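Local coordinates for inositol dehydrogenase (Lactobacillus casei, PDB 4MKX), which probably oxidises scyllo-inositol with NAD as cofactor, as a dehydrogenase of the Gfo/Idh/MocA family, at residues 15-20 / 315-320; 28-32 / 84-88; 161-165 / 203-209; 189-193 / 338-342. All coordinates share one frame; numbering follows the deposited sequence.

Interaction 1 (15-20 / 315-320); sequences QKTIKI and VNSILN
Val315 divides its two methyls between two isoleucines of strand 18-20: Val315 CG1 lies 4.0 Å from Ile18 CG1, and Val315 CG2 lies 4.1 Å from Ile20 CD1. The division follows from the torsion, which sets CG1 anti to the backbone N (chi1 170°) and CG2 anti to the carbonyl carbon. Val315 and Ile18 run past each other in opposite directions, so they meet alongside. Nearly one turn further on, Ile318 offers its CG2 branch to the end of Ile18, with Ile318 CG2 at 3.7 Å from Ile18 CD1. Leu319 reaches that same isoleucine methyl, its CD2 being 4.0 Å from Ile18 CD1. Leu319 CD2 also lies 3.9 Å from Gln15 CB, bridging the strand and the loop before it. It further helps to bury the carbonyl oxygen of Lys16, which has no polar partner in the model. Asn320 ends the series at the exposed margin, beside Gln15. The axes of strand 18-20 and helix 315-319 pass 10.2 Å apart at 134°, a separation that one layer of side chains fills. Among its neighbours, Val315 also packs on Ala43 and Ile318 on Ala83. The C-terminal end of helix 304-319 thus lies across the beginnings of three adjacent strands, 43-49, 18-23 and 83-86, of the parallel Rossmann sheet.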
loop_
_atom_site.group_PDB
_atom_site.type_symbol
_atom_site.label_atom_id
_atom_site.label_comp_id
_atom_site.label_asym_id
_atom_site.label_seq_id
_atom_site.Cartn_x
_atom_site.Cartn_y
_atom_site.Cartn_z
ATOM N N GLN A 15 10.494 -17.149 42.503
ATOM C CA GLN A 15 11.341 -16.591 41.434
ATOM C C GLN A 15 11.617 -15.082 41.538
ATOM O O GLN A 15 10.825 -14.252 41.084
ATOM C CB GLN A 15 10.822 -17.004 40.049
ATOM C CG GLN A 15 11.044 -18.493 39.758
ATOM C CD GLN A 15 10.308 -18.977 38.523
ATOM O OE1 GLN A 15 10.339 -18.331 37.474
ATOM N NE2 GLN A 15 9.636 -20.118 38.644
ATOM N N LYS A 16 12.764 -14.748 42.124
ATOM C CA LYS A 16 13.023 -13.391 42.593
ATOM C C LYS A 16 13.424 -12.400 41.499
ATOM O O LYS A 16 12.817 -12.348 40.427
ATOM C CB LYS A 16 14.071 -13.413 43.718
ATOM C CG LYS A 16 13.904 -12.295 44.749
ATOM C CD LYS A 16 14.223 -12.765 46.158
ATOM C CE LYS A 16 15.559 -12.226 46.647
ATOM N NZ LYS A 16 16.716 -12.848 45.945
ATOM N N THR A 17 14.447 -11.605 41.798
ATOM C CA THR A 17 14.890 -10.527 40.933
ATOM C C THR A 17 16.315 -10.794 40.464
ATOM O O THR A 17 17.217 -10.987 41.278
ATOM C CB THR A 17 14.859 -9.191 41.685
ATOM O OG1 THR A 17 13.529 -8.936 42.155
ATOM C CG2 THR A 17 15.292 -8.059 40.778
ATOM N N ILE A 18 16.514 -10.801 39.150
ATOM C CA ILE A 18 17.841 -11.003 38.570
ATOM C C ILE A 18 18.582 -9.675 38.575
ATOM O O ILE A 18 18.126 -8.712 37.965
ATOM C CB ILE A 18 17.740 -11.502 37.117
ATOM C CG1 ILE A 18 16.905 -12.779 37.041
ATOM C CG2 ILE A 18 19.132 -11.723 36.518
ATOM C CD1 ILE A 18 17.482 -13.932 37.832
ATOM N N LYS A 19 19.721 -9.608 39.263
ATOM C CA LYS A 19 20.505 -8.374 39.274
ATOM C C LYS A 19 21.508 -8.428 38.130
ATOM O O LYS A 19 22.227 -9.410 37.983
ATOM C CB LYS A 19 21.226 -8.205 40.608
ATOM C CG LYS A 19 20.282 -7.951 41.765
ATOM C CD LYS A 19 20.990 -8.102 43.108
ATOM C CE LYS A 19 20.004 -7.959 44.256
ATOM N NZ LYS A 19 20.319 -8.899 45.370
ATOM N N ILE A 20 21.548 -7.372 37.328
ATOM C CA ILE A 20 22.329 -7.391 36.097
ATOM C C ILE A 20 23.401 -6.320 36.119
ATOM O O ILE A 20 23.164 -5.205 36.573
ATOM C CB ILE A 20 21.396 -7.160 34.883
ATOM C CG1 ILE A 20 20.371 -8.297 34.826
ATOM C CG2 ILE A 20 22.196 -7.071 33.578
ATOM C CD1 ILE A 20 19.377 -8.172 33.710
ATOM N N VAL A 315 16.091 -12.779 30.797
ATOM C CA VAL A 315 15.753 -12.815 32.219
ATOM C C VAL A 315 14.886 -14.026 32.566
ATOM O O VAL A 315 15.153 -14.724 33.550
ATOM C CB VAL A 315 15.082 -11.502 32.670
ATOM C CG1 VAL A 315 14.518 -11.639 34.081
ATOM C CG2 VAL A 315 16.078 -10.357 32.613
ATOM N N ASN A 316 13.855 -14.280 31.761
ATOM C CA ASN A 316 12.994 -15.443 31.974
ATOM C C ASN A 316 13.719 -16.777 31.798
ATOM O O ASN A 316 13.363 -17.762 32.440
ATOM C CB ASN A 316 11.759 -15.395 31.071
ATOM C CG ASN A 316 10.870 -14.201 31.360
ATOM O OD1 ASN A 316 11.053 -13.496 32.347
ATOM N ND2 ASN A 316 9.902 -13.965 30.488
ATOM N N SER A 317 14.726 -16.814 30.924
ATOM C CA SER A 317 15.477 -18.049 30.685
ATOM C C SER A 317 16.220 -18.497 31.938
ATOM O O SER A 317 16.372 -19.693 32.191
ATOM C CB SER A 317 16.461 -17.894 29.512
ATOM O OG SER A 317 17.613 -17.151 29.878
ATOM N N ILE A 318 16.687 -17.526 32.711
ATOM C CA ILE A 318 17.391 -17.795 33.960
ATOM C C ILE A 318 16.408 -18.214 35.044
ATOM O O ILE A 318 16.639 -19.190 35.758
ATOM C CB ILE A 318 18.144 -16.553 34.438
ATOM C CG1 ILE A 318 19.248 -16.182 33.440
ATOM C CG2 ILE A 318 18.736 -16.790 35.835
ATOM C CD1 ILE A 318 19.842 -14.809 33.678
ATOM N N LEU A 319 15.313 -17.469 35.165
ATOM C CA LEU A 319 14.287 -17.767 36.162
ATOM C C LEU A 319 13.659 -19.143 35.955
ATOM O O LEU A 319 13.450 -19.885 36.916
ATOM C CB LEU A 319 13.192 -16.701 36.146
ATOM C CG LEU A 319 13.550 -15.336 36.721
ATOM C CD1 LEU A 319 12.419 -14.346 36.484
ATOM C CD2 LEU A 319 13.857 -15.457 38.206
ATOM N N ASN A 320 13.360 -19.476 34.702
ATOM C CA ASN A 320 12.697 -20.735 34.370
ATOM C C ASN A 320 13.643 -21.848 33.929
ATOM O O ASN A 320 13.192 -22.933 33.555
ATOM C CB ASN A 320 11.646 -20.509 33.284
ATOM C CG ASN A 320 10.563 -19.549 33.715
ATOM O OD1 ASN A 320 10.399 -19.278 34.904
ATOM N ND2 ASN A 320 9.811 -19.032 32.750
#

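Interaction 2 (28-32 / 84-88); sequences LGKIH and VFIVS
Val87 fits against the backbone of Gly29 where, in the Rossmann fold, the first helix rests on the sheet; Gly29 is probably the last glycine of a GxGxxG motif. Val87 CG1 comes to 3.6 Å from Gly29 N. This methyl is anti to its own backbone N (chi1 -154°), and it also meets Leu28, whose CG is 4.0 Å from Val87 CG1. The other branch, CG2, approaches the His32 ring obliquely. His32 and Phe85 form a T-shaped pair: the phenylalanine presents its edge to one imidazole face, centroids 5.3 Å apart and planes at 62°. Phe85 CE2 stands 3.8 Å from His32 ND1, above the rim of the ring. Phe85 attains this pose with chi1 at -102°, well off a staggered value. The imidazole is probably held against rotation by hydrogen bonds at both nitrogens, ND1 to Glu311 and NE2 to Glu110, while Phe108 stacks on Phe85. Polar contact between the two segments runs through one water, which donates to Val87 O at 3.0 Å and accepts a weak bond from Gly29 N at 3.1 Å.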
loop_
_atom_site.group_PDB
_atom_site.type_symbol
_atom_site.label_atom_id
_atom_site.label_comp_id
_atom_site.label_asym_id
_atom_site.label_seq_id
_atom_site.Cartn_x
_atom_site.Cartn_y
_atom_site.Cartn_z
ATOM N N LEU A 28 23.621 1.866 21.974
ATOM C CA LEU A 28 22.920 0.610 22.187
ATOM C C LEU A 28 22.944 0.191 23.662
ATOM O O LEU A 28 21.958 -0.320 24.189
ATOM C CB LEU A 28 23.518 -0.481 21.296
ATOM C CG LEU A 28 22.859 -1.856 21.337
ATOM C CD1 LEU A 28 21.399 -1.740 20.976
ATOM C CD2 LEU A 28 23.584 -2.811 20.399
ATOM N N GLY A 29 24.075 0.399 24.333
ATOM C CA GLY A 29 24.168 0.068 25.744
ATOM C C GLY A 29 23.146 0.812 26.587
ATOM O O GLY A 29 22.559 0.238 27.509
ATOM N N LYS A 30 22.935 2.086 26.269
ATOM C CA LYS A 30 21.980 2.914 27.002
ATOM C C LYS A 30 20.552 2.428 26.807
ATOM O O LYS A 30 19.742 2.494 27.732
ATOM C CB LYS A 30 22.121 4.390 26.606
ATOM C CG LYS A 30 23.317 5.061 27.281
ATOM C CD LYS A 30 23.519 6.496 26.832
ATOM C CE LYS A 30 24.670 7.120 27.622
ATOM N NZ LYS A 30 24.826 8.579 27.379
ATOM N N ILE A 31 20.243 1.937 25.610
ATOM C CA ILE A 31 18.930 1.351 25.369
ATOM C C ILE A 31 18.690 0.137 26.265
ATOM O O ILE A 31 17.678 0.063 26.958
ATOM C CB ILE A 31 18.740 0.988 23.881
ATOM C CG1 ILE A 31 18.758 2.266 23.032
ATOM C CG2 ILE A 31 17.441 0.213 23.671
ATOM C CD1 ILE A 31 18.834 2.018 21.543
ATOM N N HIS A 32 19.627 -0.809 26.271
ATOM C CA HIS A 32 19.500 -1.989 27.109
ATOM C C HIS A 32 19.426 -1.606 28.581
ATOM O O HIS A 32 18.631 -2.157 29.337
ATOM C CB HIS A 32 20.696 -2.931 26.907
ATOM C CG HIS A 32 20.648 -3.724 25.635
ATOM N ND1 HIS A 32 19.537 -4.446 25.242
ATOM C CD2 HIS A 32 21.589 -3.949 24.689
ATOM C CE1 HIS A 32 19.790 -5.055 24.099
ATOM N NE2 HIS A 32 21.035 -4.777 23.743
ATOM N N VAL A 84 25.290 -10.651 33.290
ATOM C CA VAL A 84 25.920 -9.496 32.672
ATOM C C VAL A 84 25.351 -9.264 31.277
ATOM O O VAL A 84 24.980 -10.214 30.602
ATOM C CB VAL A 84 27.449 -9.665 32.555
ATOM C CG1 VAL A 84 28.078 -9.846 33.922
ATOM C CG2 VAL A 84 27.793 -10.848 31.668
ATOM N N PHE A 85 25.288 -7.999 30.873
ATOM C CA PHE A 85 24.969 -7.638 29.496
ATOM C C PHE A 85 26.230 -7.047 28.920
ATOM O O PHE A 85 26.733 -6.034 29.423
ATOM C CB PHE A 85 23.876 -6.570 29.453
ATOM C CG PHE A 85 22.511 -7.105 29.125
ATOM C CD1 PHE A 85 21.892 -8.018 29.970
ATOM C CD2 PHE A 85 21.844 -6.680 27.987
ATOM C CE1 PHE A 85 20.632 -8.515 29.679
ATOM C CE2 PHE A 85 20.587 -7.180 27.678
ATOM C CZ PHE A 85 19.980 -8.094 28.528
ATOM N N ILE A 86 26.753 -7.673 27.871
ATOM C CA ILE A 86 27.979 -7.206 27.262
ATOM C C ILE A 86 27.650 -6.394 26.021
ATOM O O ILE A 86 27.195 -6.937 25.008
ATOM C CB ILE A 86 28.898 -8.381 26.940
ATOM C CG1 ILE A 86 29.355 -9.020 28.251
ATOM C CG2 ILE A 86 30.114 -7.922 26.125
ATOM C CD1 ILE A 86 29.932 -10.418 28.092
ATOM N N VAL A 87 27.853 -5.083 26.117
ATOM C CA VAL A 87 27.539 -4.178 25.023
ATOM C C VAL A 87 28.757 -3.294 24.714
ATOM O O VAL A 87 28.631 -2.152 24.281
ATOM C CB VAL A 87 26.270 -3.333 25.335
ATOM C CG1 VAL A 87 25.591 -2.896 24.041
ATOM C CG2 VAL A 87 25.283 -4.131 26.175
ATOM N N SER A 88 29.940 -3.858 24.951
ATOM C CA SER A 88 31.218 -3.220 24.656
ATOM C C SER A 88 31.537 -3.340 23.170
ATOM O O SER A 88 30.832 -4.041 22.443
ATOM C CB SER A 88 32.311 -3.923 25.456
ATOM O OG SER A 88 32.208 -5.331 25.316
HETATM O O HOH W 1 27.146 0.471 24.018
#

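Interaction 3 (161-165 / 203-209); sequences DITLI and IRWFTGK
Strand 162-165 and helix 203-207 run nearly antiparallel, at 165° with axes 10.3 Å apart, setting Ile162 beside Thr207 and Ile165 beside Ile203. Both strand isoleucines face the helix although they are three residues apart, because Thr163 and Leu164 form a classic beta bulge opposite Ile266. Ile165 uses two branches: its CG2 lies alongside the helix isoleucine, 3.9 Å from Ile203 CG1, and its CD1 reaches further, 3.8 Å from Thr207 CG2. Phe206 contributes its CB, 4.1 Å from Ile165 CD1, while its ring turns away toward helix 145-155. Ile162 CD1 ends 3.8 Å from Phe206 O. In Thr207, OG1 sits between backbone N and carbonyl carbon (chi1 63°), turned back onto the helix while CG2 projects to the strand. That hydroxyl donates to Ile203 O at 2.8 Å, from the opposite face of the carbonyl to Thr207 N, and accepts from Lys209 N at 3.0 Å in an ST turn. A valine in place of Thr207 would probably leave Lys209 N without this acceptor and the turn freer to shift. Past Gly208, whose phi is positive, extended Lys209 sends NZ to the syn lone pair of Asp161 OD1, a salt bridge of 3.2 Å. Each charge has another mate: Asp243 for the lysine, Arg221 of the second subunit for the aspartate. Thr163 and Leu164 pack on that subunit, as expected of the Gfo/Idh/MocA C-terminal domain, an open sheet with helices on one face and a subunit interface on the other.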
loop_
_atom_site.group_PDB
_atom_site.type_symbol
_atom_site.label_atom_id
_atom_site.label_comp_id
_atom_site.label_asym_id
_atom_site.label_seq_id
_atom_site.Cartn_x
_atom_site.Cartn_y
_atom_site.Cartn_z
ATOM N N ASP A 161 8.909 -24.986 0.486
ATOM C CA ASP A 161 10.337 -24.903 0.761
ATOM C C ASP A 161 10.851 -23.565 0.242
ATOM O O ASP A 161 10.342 -23.028 -0.744
ATOM C CB ASP A 161 11.082 -26.071 0.107
ATOM C CG ASP A 161 12.567 -26.075 0.438
ATOM O OD1 ASP A 161 12.962 -25.615 1.533
ATOM O OD2 ASP A 161 13.348 -26.544 -0.407
ATOM N N ILE A 162 11.867 -23.029 0.908
ATOM C CA ILE A 162 12.413 -21.731 0.552
ATOM C C ILE A 162 13.406 -21.850 -0.592
ATOM O O ILE A 162 14.312 -22.667 -0.555
ATOM C CB ILE A 162 13.093 -21.106 1.776
ATOM C CG1 ILE A 162 12.034 -20.823 2.838
ATOM C CG2 ILE A 162 13.866 -19.851 1.363
ATOM C CD1 ILE A 162 12.600 -20.358 4.176
ATOM N N THR A 163 13.229 -21.047 -1.635
ATOM C CA THR A 163 14.143 -21.096 -2.768
ATOM C C THR A 163 15.100 -19.902 -2.774
ATOM O O THR A 163 16.225 -20.006 -3.225
ATOM C CB THR A 163 13.384 -21.100 -4.085
ATOM O OG1 THR A 163 12.789 -19.817 -4.258
ATOM C CG2 THR A 163 12.295 -22.144 -4.083
ATOM N N LEU A 164 14.647 -18.754 -2.278
ATOM C CA LEU A 164 15.491 -17.567 -2.307
ATOM C C LEU A 164 15.146 -16.652 -1.139
ATOM O O LEU A 164 13.978 -16.456 -0.819
ATOM C CB LEU A 164 15.296 -16.804 -3.628
ATOM C CG LEU A 164 16.197 -15.583 -3.879
ATOM C CD1 LEU A 164 16.438 -15.457 -5.367
ATOM C CD2 LEU A 164 15.558 -14.299 -3.370
ATOM N N ILE A 165 16.173 -16.097 -0.510
ATOM C CA ILE A 165 15.944 -15.059 0.479
ATOM C C ILE A 165 16.728 -13.819 0.072
ATOM O O ILE A 165 17.898 -13.902 -0.268
ATOM C CB ILE A 165 16.365 -15.511 1.884
ATOM C CG1 ILE A 165 15.447 -16.629 2.352
ATOM C CG2 ILE A 165 16.236 -14.345 2.860
ATOM C CD1 ILE A 165 15.753 -17.104 3.767
ATOM N N ILE A 203 18.898 -15.587 7.547
ATOM C CA ILE A 203 18.947 -16.615 6.516
ATOM C C ILE A 203 19.086 -18.011 7.142
ATOM O O ILE A 203 18.307 -18.932 6.831
ATOM C CB ILE A 203 20.063 -16.301 5.520
ATOM C CG1 ILE A 203 19.632 -15.113 4.657
ATOM C CG2 ILE A 203 20.356 -17.500 4.623
ATOM C CD1 ILE A 203 20.779 -14.370 4.018
ATOM N N ARG A 204 20.022 -18.145 8.077
ATOM C CA ARG A 204 20.234 -19.421 8.752
ATOM C C ARG A 204 19.022 -19.823 9.577
ATOM O O ARG A 204 18.621 -20.986 9.578
ATOM C CB ARG A 204 21.493 -19.368 9.627
ATOM C CG ARG A 204 22.795 -19.116 8.847
ATOM C CD ARG A 204 24.023 -19.116 9.757
ATOM N NE ARG A 204 24.204 -20.420 10.387
ATOM C CZ ARG A 204 23.933 -20.676 11.664
ATOM N NH1 ARG A 204 23.475 -19.714 12.462
ATOM N NH2 ARG A 204 24.112 -21.897 12.141
ATOM N N TRP A 205 18.428 -18.848 10.265
ATOM C CA TRP A 205 17.274 -19.082 11.121
ATOM C C TRP A 205 16.083 -19.595 10.318
ATOM O O TRP A 205 15.452 -20.587 10.692
ATOM C CB TRP A 205 16.923 -17.783 11.874
ATOM C CG TRP A 205 15.761 -17.843 12.811
ATOM C CD1 TRP A 205 15.505 -18.804 13.749
ATOM C CD2 TRP A 205 14.717 -16.867 12.945
ATOM N NE1 TRP A 205 14.354 -18.496 14.440
ATOM C CE2 TRP A 205 13.855 -17.311 13.971
ATOM C CE3 TRP A 205 14.430 -15.664 12.299
ATOM C CZ2 TRP A 205 12.714 -16.597 14.353
ATOM C CZ3 TRP A 205 13.296 -14.957 12.679
ATOM C CH2 TRP A 205 12.456 -15.426 13.703
ATOM N N PHE A 206 15.780 -18.939 9.201
ATOM C CA PHE A 206 14.608 -19.322 8.415
ATOM C C PHE A 206 14.776 -20.659 7.697
ATOM O O PHE A 206 13.814 -21.410 7.577
ATOM C CB PHE A 206 14.250 -18.232 7.390
ATOM C CG PHE A 206 13.344 -17.175 7.933
ATOM C CD1 PHE A 206 11.970 -17.345 7.908
ATOM C CD2 PHE A 206 13.863 -16.012 8.481
ATOM C CE1 PHE A 206 11.122 -16.372 8.422
ATOM C CE2 PHE A 206 13.018 -15.032 8.998
ATOM C CZ PHE A 206 11.652 -15.214 8.967
ATOM N N THR A 207 15.984 -20.933 7.219
ATOM C CA THR A 207 16.235 -22.107 6.380
ATOM C C THR A 207 16.683 -23.348 7.151
ATOM O O THR A 207 16.309 -24.467 6.795
ATOM C CB THR A 207 17.272 -21.827 5.279
ATOM O OG1 THR A 207 18.540 -21.510 5.856
ATOM C CG2 THR A 207 16.823 -20.681 4.388
ATOM N N GLY A 208 17.474 -23.146 8.201
ATOM C CA GLY A 208 18.141 -24.251 8.872
ATOM C C GLY A 208 19.380 -24.733 8.132
ATOM O O GLY A 208 19.983 -25.749 8.496
ATOM N N LYS A 209 19.783 -23.988 7.103
ATOM C CA LYS A 209 20.877 -24.403 6.232
ATOM C C LYS A 209 22.080 -23.470 6.383
ATOM O O LYS A 209 21.938 -22.363 6.913
ATOM C CB LYS A 209 20.372 -24.440 4.778
ATOM C CG LYS A 209 18.985 -25.100 4.620
ATOM C CD LYS A 209 18.278 -24.743 3.288
ATOM C CE LYS A 209 16.838 -25.289 3.224
ATOM N NZ LYS A 209 16.098 -24.940 1.954
#

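Interaction 4 (189-193 / 338-342); sequences GGLFL and ALALQ
Phe192 lays one face of its ring beneath Leu341 CB, which stands 4.3 Å from the ring centroid and 28° off the normal, a CH-pi contact. The leucine crosses the phenylalanine at about a right angle, and its CD1 lies on the same side but beyond the rim, 4.1 Å from Phe192 CD1. Gln342 comes instead to the ring edge: its CD lies near the ring plane, and its OE1 is 3.6 Å from Phe192 CD2. A bend at chi2 (64°) folds the glutamine back toward the first turn of helix 191-195. There OE1 accepts a weak, long hydrogen bond of 3.5 Å from Phe192 N, with an N-H...O angle of 142°. The backbone nitrogens of Leu191 and Leu193 lie somewhat further from the same oxygen. Gly190, at the N-cap, suits this approach, since a beta carbon on it would clash with Gln342 OE1. Exchanging Gln342 for a leucine removes the amide oxygen and would probably deprive Phe192 N of its weak acceptor at the helix start. Farther along, Ala338 CB sits 4.0 Å from both Phe192 O and Leu193 CA, its small size consistent with the near approach of the backbones. Leu193 CD1 adds a contact at 4.2 Å from Ala338 CB and also approaches Leu339. Around the contact, Leu341 packs on Val214 and Leu249 of the sheet, and Ala338 on Ile197 and Ile200 of helix 197-207. Apolar packing therefore supplies most of the contact, while the amide oxygen at the amino end of a short helix probably adds a favourable electrostatic term.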
loop_
_atom_site.group_PDB
_atom_site.type_symbol
_atom_site.label_atom_id
_atom_site.label_comp_id
_atom_site.label_asym_id
_atom_site.label_seq_id
_atom_site.Cartn_x
_atom_site.Cartn_y
_atom_site.Cartn_z
ATOM N N GLY A 189 35.705 -2.141 10.647
ATOM C CA GLY A 189 35.602 -3.587 10.606
ATOM C C GLY A 189 35.077 -4.094 9.278
ATOM O O GLY A 189 35.256 -5.262 8.932
ATOM N N GLY A 190 34.425 -3.211 8.529
ATOM C CA GLY A 190 33.872 -3.568 7.236
ATOM C C GLY A 190 32.366 -3.392 7.181
ATOM O O GLY A 190 31.704 -3.306 8.215
ATOM N N LEU A 191 31.825 -3.341 5.968
ATOM C CA LEU A 191 30.392 -3.175 5.777
ATOM C C LEU A 191 29.589 -4.420 6.129
ATOM O O LEU A 191 28.547 -4.334 6.782
ATOM C CB LEU A 191 30.109 -2.775 4.324
ATOM C CG LEU A 191 28.649 -2.534 3.932
ATOM C CD1 LEU A 191 28.111 -1.295 4.607
ATOM C CD2 LEU A 191 28.516 -2.413 2.410
ATOM N N PHE A 192 30.064 -5.580 5.695
ATOM C CA PHE A 192 29.283 -6.793 5.873
ATOM C C PHE A 192 29.327 -7.256 7.326
ATOM O O PHE A 192 28.346 -7.786 7.850
ATOM C CB PHE A 192 29.749 -7.869 4.891
ATOM C CG PHE A 192 29.634 -7.446 3.448
ATOM C CD1 PHE A 192 28.394 -7.418 2.821
ATOM C CD2 PHE A 192 30.758 -7.063 2.727
ATOM C CE1 PHE A 192 28.274 -7.024 1.493
ATOM C CE2 PHE A 192 30.646 -6.665 1.397
ATOM C CZ PHE A 192 29.398 -6.639 0.783
ATOM N N LEU A 193 30.463 -7.032 7.976
ATOM C CA LEU A 193 30.591 -7.325 9.397
ATOM C C LEU A 193 29.644 -6.442 10.199
ATOM O O LEU A 193 28.957 -6.907 11.115
ATOM C CB LEU A 193 32.024 -7.062 9.854
ATOM C CG LEU A 193 32.443 -7.713 11.165
ATOM C CD1 LEU A 193 32.948 -9.119 10.882
ATOM C CD2 LEU A 193 33.494 -6.855 11.870
ATOM N N ALA A 338 30.308 -13.458 7.361
ATOM C CA ALA A 338 30.637 -12.050 7.165
ATOM C C ALA A 338 32.092 -11.863 6.726
ATOM O O ALA A 338 32.385 -11.050 5.849
ATOM C CB ALA A 338 30.329 -11.241 8.430
ATOM N N LEU A 339 33.008 -12.611 7.337
ATOM C CA LEU A 339 34.400 -12.593 6.900
ATOM C C LEU A 339 34.545 -13.063 5.455
ATOM O O LEU A 339 35.341 -12.521 4.699
ATOM C CB LEU A 339 35.248 -13.480 7.812
ATOM C CG LEU A 339 35.397 -12.958 9.237
ATOM C CD1 LEU A 339 36.151 -13.969 10.070
ATOM C CD2 LEU A 339 36.118 -11.617 9.233
ATOM N N ALA A 340 33.782 -14.086 5.089
ATOM C CA ALA A 340 33.805 -14.610 3.732
ATOM C C ALA A 340 33.320 -13.569 2.737
ATOM O O ALA A 340 33.872 -13.459 1.642
ATOM C CB ALA A 340 32.970 -15.869 3.634
ATOM N N LEU A 341 32.287 -12.816 3.113
ATOM C CA LEU A 341 31.780 -11.746 2.254
ATOM C C LEU A 341 32.829 -10.657 2.091
ATOM O O LEU A 341 33.020 -10.131 1.004
ATOM C CB LEU A 341 30.494 -11.146 2.837
ATOM C CG LEU A 341 29.253 -12.026 2.782
ATOM C CD1 LEU A 341 28.161 -11.435 3.675
ATOM C CD2 LEU A 341 28.745 -12.139 1.356
ATOM N N GLN A 342 33.530 -10.328 3.170
ATOM C CA GLN A 342 34.573 -9.318 3.106
ATOM C C GLN A 342 35.728 -9.776 2.220
ATOM O O GLN A 342 36.306 -8.981 1.469
ATOM C CB GLN A 342 35.113 -9.031 4.502
ATOM C CG GLN A 342 35.478 -7.592 4.702
ATOM C CD GLN A 342 34.266 -6.690 4.600
ATOM O OE1 GLN A 342 33.287 -6.856 5.336
ATOM N NE2 GLN A 342 34.318 -5.736 3.677
#

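Overall arrangement
Interactions 1 and 2 belong to the parallel Rossmann sheet, on its neighbouring strands 18-23 and 83-86; their centres are about 17 Å apart and they touch where Ile20 packs on Phe85. Interaction 2 is nested within the loop closed by interaction 1, whose late helix 304-319 returns to the nucleotide-binding fold. The centres of interactions 3 and 4 lie about 20 Å apart around the mixed sheet; they use consecutive helices 191-195 and 197-207, and their segments alternate along the chain. Interactions 1 and 4 also alternate, with centres about 35 Å apart: consecutive helices 304-319 and 328-347 pack against different sheets, so the last part of the chain probably helps to join the two domains.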